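Local coordinates for RNA-induced transcriptional silencing complex protein tas3 (Schizosaccharomyces pombe, PDB 3D1B), which forms the core of the RNA-induced transcriptional silencing complex with ago1 and chp1, serving RNAi-directed heterochromatin formation and accurate chromosome segregation, at residues 54-59 and 95-100; 16-21 and 88-93. All coordinates share one frame; numbering follows the deposited sequence.

Contact 1 of 2, residues 54-59 and 95-100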
ATOM      1  N   GLN A  54      -1.363  -2.206  -3.894  1.00 15.53           N
ATOM      2  CA  GLN A  54      -0.342  -2.713  -2.995  1.00 14.12           C
ATOM      3  C   GLN A  54       0.411  -3.863  -3.655  1.00 14.59           C
ATOM      4  O   GLN A  54       1.620  -3.990  -3.487  1.00 15.63           O
ATOM      5  CB  GLN A  54      -0.981  -3.156  -1.677  1.00 14.66           C
ATOM      6  CG  GLN A  54      -1.539  -1.979  -0.880  1.00 17.66           C
ATOM      7  CD  GLN A  54      -2.312  -2.401   0.348  1.00 19.36           C
ATOM      8  OE1 GLN A  54      -3.369  -3.030   0.249  1.00 19.38           O
ATOM      9  NE2 GLN A  54      -1.793  -2.051   1.519  1.00 18.50           N
ATOM     10  N   VAL A  55      -0.305  -4.696  -4.409  1.00 12.86           N
ATOM     11  CA  VAL A  55       0.345  -5.802  -5.110  1.00 14.56           C
ATOM     12  C   VAL A  55       1.384  -5.220  -6.070  1.00 14.66           C
ATOM     13  O   VAL A  55       2.525  -5.683  -6.126  1.00 15.61           O
ATOM     14  CB  VAL A  55      -0.673  -6.642  -5.921  1.00 14.11           C
ATOM     15  CG1 VAL A  55       0.069  -7.614  -6.835  1.00 15.89           C
ATOM     16  CG2 VAL A  55      -1.586  -7.400  -4.980  1.00 15.23           C
ATOM     17  N   LEU A  56       0.987  -4.194  -6.817  1.00 14.57           N
ATOM     18  CA  LEU A  56       1.893  -3.556  -7.771  1.00 16.48           C
ATOM     19  C   LEU A  56       3.128  -2.992  -7.094  1.00 17.74           C
ATOM     20  O   LEU A  56       4.248  -3.157  -7.581  1.00 16.43           O
ATOM     21  CB  LEU A  56       1.181  -2.425  -8.515  1.00 17.21           C
ATOM     22  CG  LEU A  56       0.139  -2.831  -9.554  1.00 21.46           C
ATOM     23  CD1 LEU A  56      -0.473  -1.576 -10.164  1.00 23.86           C
ATOM     24  CD2 LEU A  56       0.800  -3.690 -10.633  1.00 20.49           C
ATOM     25  N   GLN A  57       2.933  -2.325  -5.964  1.00 15.71           N
ATOM     26  CA  GLN A  57       4.069  -1.741  -5.271  1.00 17.23           C
ATOM     27  C   GLN A  57       5.027  -2.817  -4.762  1.00 16.73           C
ATOM     28  O   GLN A  57       6.242  -2.692  -4.904  1.00 17.33           O
ATOM     29  CB  GLN A  57       3.586  -0.864  -4.108  1.00 20.18           C
ATOM     30  CG  GLN A  57       4.633   0.127  -3.621  1.00 24.18           C
ATOM     31  CD  GLN A  57       4.067   1.137  -2.634  1.00 24.56           C
ATOM     32  OE1 GLN A  57       2.889   1.481  -2.694  1.00 28.16           O
ATOM     33  NE2 GLN A  57       4.909   1.629  -1.736  1.00 26.52           N
ATOM     34  N   LEU A  58       4.481  -3.882  -4.181  1.00 15.39           N
ATOM     35  CA  LEU A  58       5.306  -4.957  -3.655  1.00 15.88           C
ATOM     36  C   LEU A  58       6.053  -5.690  -4.757  1.00 17.22           C
ATOM     37  O   LEU A  58       7.260  -5.931  -4.651  1.00 16.86           O
ATOM     38  CB  LEU A  58       4.443  -5.941  -2.859  1.00 17.01           C
ATOM     39  CG  LEU A  58       3.914  -5.341  -1.555  1.00 19.24           C
ATOM     40  CD1 LEU A  58       2.947  -6.305  -0.886  1.00 19.71           C
ATOM     41  CD2 LEU A  58       5.093  -5.039  -0.635  1.00 20.23           C
ATOM     42  N   VAL A  59       5.332  -6.032  -5.819  1.00 16.01           N
ATOM     43  CA  VAL A  59       5.929  -6.748  -6.934  1.00 16.69           C
ATOM     44  C   VAL A  59       7.033  -5.950  -7.614  1.00 16.06           C
ATOM     45  O   VAL A  59       8.121  -6.472  -7.871  1.00 17.08           O
ATOM     46  CB  VAL A  59       4.854  -7.133  -7.967  1.00 18.16           C
ATOM     47  CG1 VAL A  59       5.510  -7.645  -9.239  1.00 16.90           C
ATOM     48  CG2 VAL A  59       3.945  -8.207  -7.379  1.00 17.10           C
ATOM     49  N   GLY A  95       1.726   3.425 -12.957  1.00 14.12           N
ATOM     50  CA  GLY A  95       2.555   4.619 -12.986  1.00 15.20           C
ATOM     51  C   GLY A  95       3.027   5.059 -11.606  1.00 15.52           C
ATOM     52  O   GLY A  95       4.208   5.366 -11.409  1.00 15.23           O
ATOM     53  N   SER A  96       2.112   5.099 -10.642  1.00 15.23           N
ATOM     54  CA  SER A  96       2.482   5.514  -9.289  1.00 14.22           C
ATOM     55  C   SER A  96       3.485   4.543  -8.660  1.00 15.82           C
ATOM     56  O   SER A  96       4.442   4.961  -8.009  1.00 16.48           O
ATOM     57  CB  SER A  96       1.235   5.611  -8.402  1.00 17.39           C
ATOM     58  OG  SER A  96       1.588   5.974  -7.076  1.00 20.67           O
ATOM     59  N   SER A  97       3.280   3.244  -8.869  1.00 15.34           N
ATOM     60  CA  SER A  97       4.181   2.249  -8.298  1.00 15.58           C
ATOM     61  C   SER A  97       5.565   2.294  -8.947  1.00 16.67           C
ATOM     62  O   SER A  97       6.577   2.117  -8.267  1.00 14.99           O
ATOM     63  CB  SER A  97       3.572   0.847  -8.434  1.00 21.03           C
ATOM     64  OG  SER A  97       3.232   0.574  -9.780  1.00 28.21           O
ATOM     65  N   ILE A  98       5.615   2.535 -10.255  1.00 15.28           N
ATOM     66  CA  ILE A  98       6.893   2.615 -10.952  1.00 14.50           C
ATOM     67  C   ILE A  98       7.602   3.911 -10.569  1.00 16.66           C
ATOM     68  O   ILE A  98       8.829   3.950 -10.478  1.00 14.20           O
ATOM     69  CB  ILE A  98       6.713   2.560 -12.489  1.00 14.80           C
ATOM     70  CG1 ILE A  98       6.188   1.183 -12.905  1.00 17.65           C
ATOM     71  CG2 ILE A  98       8.043   2.824 -13.187  1.00 18.84           C
ATOM     72  CD1 ILE A  98       7.162   0.040 -12.623  1.00 19.49           C
ATOM     73  N   TYR A  99       6.831   4.967 -10.325  1.00 16.39           N
ATOM     74  CA  TYR A  99       7.437   6.242  -9.943  1.00 15.54           C
ATOM     75  C   TYR A  99       8.170   6.114  -8.601  1.00 16.43           C
ATOM     76  O   TYR A  99       9.099   6.876  -8.316  1.00 14.90           O
ATOM     77  CB  TYR A  99       6.380   7.347  -9.877  1.00 15.97           C
ATOM     78  CG  TYR A  99       6.995   8.723  -9.757  1.00 15.75           C
ATOM     79  CD1 TYR A  99       7.796   9.235 -10.778  1.00 15.90           C
ATOM     80  CD2 TYR A  99       6.833   9.486  -8.596  1.00 15.59           C
ATOM     81  CE1 TYR A  99       8.428  10.472 -10.651  1.00 15.72           C
ATOM     82  CE2 TYR A  99       7.462  10.729  -8.459  1.00 14.79           C
ATOM     83  CZ  TYR A  99       8.256  11.211  -9.489  1.00 17.95           C
ATOM     84  OH  TYR A  99       8.888  12.428  -9.364  1.00 15.30           O
ATOM     85  N   LYS A 100       7.752   5.160  -7.768  1.00 15.35           N
ATOM     86  CA  LYS A 100       8.427   4.921  -6.491  1.00 15.58           C
ATOM     87  C   LYS A 100       9.860   4.492  -6.804  1.00 14.78           C
ATOM     88  O   LYS A 100      10.788   4.770  -6.046  1.00 14.93           O
ATOM     89  CB  LYS A 100       7.771   3.778  -5.706  1.00 17.53           C
ATOM     90  CG  LYS A 100       6.349   4.011  -5.277  1.00 19.67           C
ATOM     91  CD  LYS A 100       6.250   5.149  -4.276  1.00 20.66           C
ATOM     92  CE  LYS A 100       4.794   5.423  -3.939  1.00 22.92           C
ATOM     93  NZ  LYS A 100       4.629   6.724  -3.232  1.00 18.59           N
TER
HETATM   94  O   HOH W   1       7.416  -0.197  -6.379  1.00 29.63           O
HETATM   95  O   HOH W   2       2.226   3.168  -5.602  1.00 40.36           O
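S97 packs against CB of L56 and the backbone N of Q57 on helix 52-60, an example of how a small side chain lets two helices run close together. The hydroxyl OG of S97 lies 3.8 Å from CB of L56, while S97 CB sits 4.1 Å from the backbone N of Q57. The two CA atoms of Q57 and S97 come within 5.0 Å, and the segment axes approach to 8.9 Å at a shallow 28°, nearly parallel. Held between its own backbone N and carbonyl carbon (chi1 54°), OG of S97 turns back to hydrogen-bond V94 O and A93 O. The hydroxyl is thereby satisfied within its own helix and meets L56 only through van der Waals contact.

Water supplies the polar link between the helices. One molecule donates to both Q57 O and S97 O, 3.1 Å from each, and so ties the two backbones together. A second water joins the S96 hydroxyl to Q57 OE1, weakly on the glutamine side. Farther along, Q57 NE2 comes 4.4 Å from CE of K100, a loose contact; the same amide nitrogen is hydrogen-bonded to T103 O of the second subunit.

The remaining neighbours place the pair in the all-helical bundle. L56 also reaches A93 and V94, and S97 touches F60, extending the join between helices 52-60 and 89-105 in both directions. Helix 32-46 packs against V55, L58 and V59, while Y99 of the second subunit packs on Q54 and L58, and K100 and T103 of that subunit hydrogen-bond the Q54 amide.

Contact 2 of 2, residues 16-21 and 88-93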
ATOM      1  N   ASP A  16      -8.991 -10.206 -11.825  1.00 38.03           N
ATOM      2  CA  ASP A  16      -8.165 -11.098 -12.632  1.00 35.76           C
ATOM      3  C   ASP A  16      -7.519 -10.326 -13.780  1.00 32.43           C
ATOM      4  O   ASP A  16      -6.337 -10.507 -14.074  1.00 31.41           O
ATOM      5  CB  ASP A  16      -8.996 -12.249 -13.206  1.00 38.81           C
ATOM      6  CG  ASP A  16      -9.140 -13.405 -12.238  1.00 42.76           C
ATOM      7  OD1 ASP A  16      -9.506 -13.161 -11.070  1.00 45.45           O
ATOM      8  OD2 ASP A  16      -8.897 -14.560 -12.651  1.00 46.58           O
ATOM      9  N   LEU A  17      -8.304  -9.475 -14.434  1.00 27.87           N
ATOM     10  CA  LEU A  17      -7.799  -8.670 -15.542  1.00 26.05           C
ATOM     11  C   LEU A  17      -6.533  -7.906 -15.166  1.00 23.45           C
ATOM     12  O   LEU A  17      -5.551  -7.928 -15.902  1.00 22.64           O
ATOM     13  CB  LEU A  17      -8.855  -7.666 -16.012  1.00 28.41           C
ATOM     14  CG  LEU A  17      -9.781  -8.125 -17.135  1.00 29.08           C
ATOM     15  CD1 LEU A  17     -10.734  -6.995 -17.524  1.00 29.43           C
ATOM     16  CD2 LEU A  17      -8.943  -8.548 -18.334  1.00 29.70           C
ATOM     17  N   TYR A  18      -6.565  -7.227 -14.023  1.00 21.22           N
ATOM     18  CA  TYR A  18      -5.411  -6.458 -13.566  1.00 22.60           C
ATOM     19  C   TYR A  18      -4.187  -7.349 -13.389  1.00 21.42           C
ATOM     20  O   TYR A  18      -3.066  -6.941 -13.686  1.00 18.47           O
ATOM     21  CB  TYR A  18      -5.747  -5.738 -12.257  1.00 24.71           C
ATOM     22  CG  TYR A  18      -6.620  -4.516 -12.453  1.00 30.19           C
ATOM     23  CD1 TYR A  18      -7.578  -4.478 -13.465  1.00 32.98           C
ATOM     24  CD2 TYR A  18      -6.502  -3.405 -11.620  1.00 34.36           C
ATOM     25  CE1 TYR A  18      -8.395  -3.368 -13.643  1.00 35.84           C
ATOM     26  CE2 TYR A  18      -7.317  -2.287 -11.791  1.00 37.16           C
ATOM     27  CZ  TYR A  18      -8.260  -2.277 -12.804  1.00 36.54           C
ATOM     28  OH  TYR A  18      -9.063  -1.174 -12.981  1.00 38.85           O
ATOM     29  N   ILE A  19      -4.405  -8.569 -12.908  1.00 19.79           N
ATOM     30  CA  ILE A  19      -3.309  -9.514 -12.731  1.00 19.67           C
ATOM     31  C   ILE A  19      -2.765  -9.927 -14.095  1.00 19.77           C
ATOM     32  O   ILE A  19      -1.551  -9.970 -14.301  1.00 16.67           O
ATOM     33  CB  ILE A  19      -3.774 -10.777 -11.962  1.00 21.17           C
ATOM     34  CG1 ILE A  19      -4.026 -10.433 -10.490  1.00 23.19           C
ATOM     35  CG2 ILE A  19      -2.735 -11.879 -12.082  1.00 21.95           C
ATOM     36  CD1 ILE A  19      -2.778  -9.964  -9.738  1.00 24.59           C
ATOM     37  N   ASN A  20      -3.669 -10.224 -15.022  1.00 18.37           N
ATOM     38  CA  ASN A  20      -3.265 -10.616 -16.367  1.00 17.27           C
ATOM     39  C   ASN A  20      -2.517  -9.486 -17.071  1.00 16.12           C
ATOM     40  O   ASN A  20      -1.536  -9.723 -17.783  1.00 16.32           O
ATOM     41  CB  ASN A  20      -4.488 -11.032 -17.196  1.00 18.11           C
ATOM     42  CG  ASN A  20      -5.134 -12.302 -16.680  1.00 18.11           C
ATOM     43  OD1 ASN A  20      -4.559 -13.010 -15.856  1.00 19.55           O
ATOM     44  ND2 ASN A  20      -6.337 -12.603 -17.173  1.00 21.75           N
ATOM     45  N   TRP A  21      -2.979  -8.257 -16.869  1.00 16.57           N
ATOM     46  CA  TRP A  21      -2.330  -7.099 -17.472  1.00 16.21           C
ATOM     47  C   TRP A  21      -0.944  -6.898 -16.877  1.00 16.89           C
ATOM     48  O   TRP A  21       0.012  -6.594 -17.589  1.00 16.12           O
ATOM     49  CB  TRP A  21      -3.170  -5.834 -17.258  1.00 18.17           C
ATOM     50  CG  TRP A  21      -4.428  -5.799 -18.083  1.00 18.92           C
ATOM     51  CD1 TRP A  21      -4.682  -6.514 -19.221  1.00 18.36           C
ATOM     52  CD2 TRP A  21      -5.586  -4.984 -17.857  1.00 19.86           C
ATOM     53  NE1 TRP A  21      -5.925  -6.197 -19.714  1.00 20.91           N
ATOM     54  CE2 TRP A  21      -6.502  -5.261 -18.898  1.00 20.20           C
ATOM     55  CE3 TRP A  21      -5.939  -4.045 -16.876  1.00 21.12           C
ATOM     56  CZ2 TRP A  21      -7.749  -4.632 -18.988  1.00 22.08           C
ATOM     57  CZ3 TRP A  21      -7.182  -3.420 -16.966  1.00 20.49           C
ATOM     58  CH2 TRP A  21      -8.070  -3.718 -18.016  1.00 21.89           C
ATOM     59  N   THR A  88      -5.960   6.025 -16.914  1.00 23.02           N
ATOM     60  CA  THR A  88      -7.009   5.122 -16.512  1.00 23.03           C
ATOM     61  C   THR A  88      -6.534   4.390 -15.270  1.00 22.81           C
ATOM     62  O   THR A  88      -5.357   4.411 -14.972  1.00 22.38           O
ATOM     63  CB  THR A  88      -7.362   4.188 -17.675  1.00 24.85           C
ATOM     64  OG1 THR A  88      -6.166   3.676 -18.258  1.00 25.46           O
ATOM     65  CG2 THR A  88      -8.132   4.932 -18.732  1.00 25.93           C
ATOM     66  N   PRO A  89      -7.454   3.765 -14.516  1.00 22.30           N
ATOM     67  CA  PRO A  89      -7.173   3.033 -13.273  1.00 22.64           C
ATOM     68  C   PRO A  89      -5.924   2.163 -13.145  1.00 20.71           C
ATOM     69  O   PRO A  89      -5.064   2.415 -12.292  1.00 19.30           O
ATOM     70  CB  PRO A  89      -8.453   2.234 -13.053  1.00 23.99           C
ATOM     71  CG  PRO A  89      -9.496   3.151 -13.603  1.00 25.30           C
ATOM     72  CD  PRO A  89      -8.871   3.591 -14.897  1.00 23.98           C
ATOM     73  N   PHE A  90      -5.842   1.117 -13.959  1.00 18.93           N
ATOM     74  CA  PHE A  90      -4.698   0.213 -13.920  1.00 18.58           C
ATOM     75  C   PHE A  90      -3.414   0.948 -14.275  1.00 17.48           C
ATOM     76  O   PHE A  90      -2.397   0.806 -13.592  1.00 18.96           O
ATOM     77  CB  PHE A  90      -4.912  -0.940 -14.905  1.00 18.43           C
ATOM     78  CG  PHE A  90      -3.708  -1.827 -15.079  1.00 16.82           C
ATOM     79  CD1 PHE A  90      -3.366  -2.765 -14.102  1.00 18.44           C
ATOM     80  CD2 PHE A  90      -2.925  -1.730 -16.224  1.00 17.17           C
ATOM     81  CE1 PHE A  90      -2.261  -3.597 -14.269  1.00 20.29           C
ATOM     82  CE2 PHE A  90      -1.818  -2.554 -16.402  1.00 18.40           C
ATOM     83  CZ  PHE A  90      -1.484  -3.494 -15.420  1.00 18.03           C
ATOM     84  N   ALA A  91      -3.461   1.730 -15.346  1.00 17.97           N
ATOM     85  CA  ALA A  91      -2.291   2.476 -15.789  1.00 16.87           C
ATOM     86  C   ALA A  91      -1.821   3.445 -14.711  1.00 16.92           C
ATOM     87  O   ALA A  91      -0.624   3.563 -14.457  1.00 16.81           O
ATOM     88  CB  ALA A  91      -2.602   3.231 -17.076  1.00 18.95           C
ATOM     89  N   LYS A  92      -2.762   4.138 -14.077  1.00 16.06           N
ATOM     90  CA  LYS A  92      -2.402   5.094 -13.030  1.00 14.97           C
ATOM     91  C   LYS A  92      -1.717   4.397 -11.858  1.00 15.44           C
ATOM     92  O   LYS A  92      -0.744   4.908 -11.300  1.00 15.42           O
ATOM     93  CB  LYS A  92      -3.644   5.841 -12.527  1.00 16.58           C
ATOM     94  CG  LYS A  92      -3.315   6.885 -11.464  1.00 20.01           C
ATOM     95  CD  LYS A  92      -4.547   7.651 -10.988  1.00 21.16           C
ATOM     96  CE  LYS A  92      -5.144   8.510 -12.090  1.00 24.16           C
ATOM     97  NZ  LYS A  92      -6.283   9.337 -11.564  1.00 22.97           N
ATOM     98  N   ALA A  93      -2.231   3.231 -11.476  1.00 14.39           N
ATOM     99  CA  ALA A  93      -1.646   2.485 -10.367  1.00 14.92           C
ATOM    100  C   ALA A  93      -0.250   1.988 -10.732  1.00 14.20           C
ATOM    101  O   ALA A  93       0.649   1.959  -9.890  1.00 15.32           O
ATOM    102  CB  ALA A  93      -2.547   1.313  -9.986  1.00 16.17           C
TER
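The F90 ring packs against both Y18 and W21, which approach it from helix 14-23, a compact case of an aromatic cluster joining two helices. The ring pairs are both edge-to-face, but F90 plays opposite roles in them. Toward Y18 it presents its edge: the planes stand at 68° and CD1 of F90 lies over the tyrosine face, 4.0 Å from Y18 CG. Toward W21 it offers its face, meeting the edge of the indole's six-membered ring with the centroids 5.3 Å apart.

Two CH-pi contacts reinforce the rings. CB of F90 stands over the Y18 ring, 4.2 Å from its centroid and only 12° off the normal. On the other pair, CB of W21 lies over the F90 ring, 3.8 Å from the centroid and displaced toward the rim, where it comes 3.4 Å from F90 CZ. With CG opposite the backbone N (chi1 172°), F90 extends its ring across to helix 14-23, as far as the carbonyl O of Y18, which is 3.5 Å from F90 CE1.

The phenol OH of Y18 makes a van der Waals contact with CB of P89, 3.5 Å away, at the start of helix 89-105. The hydrogen bonds here come from E123, which binds the backbone N atoms of F90 and A91 as well as the T88 hydroxyl, and also packs against Y18, W21 and P89.

Replacing F90 with an alanine would probably open a gap beside Y18 and W21, leaving the tyrosine face and the indole edge without their shared aromatic partner. The two segments are thus joined by ring and van der Waals contacts, while the hydrogen bonds of E123 hold the start of helix 89-105.

Overall arrangement
Both contacts use helix 89-105, whose first turn meets helix 14-23 in contact 2 and whose next turns run beside helix 52-60 in contact 1. Their centres are 11 Å apart, and they touch directly where L56 CD1 packs 3.6 Å from A93 CB. Along the chain the segments alternate, in the order 16-21, 54-59, 88-93 and 95-100, so one late helix gathers two earlier ones that are well separated in sequence. In this C-terminal alpha motif of tas3, the arrangement shows one helix serving as a common partner for helices 14-23 and 52-60: contact 2 lies farther from the chain centre, whereas contact 1 is more central and adjoins the second subunit.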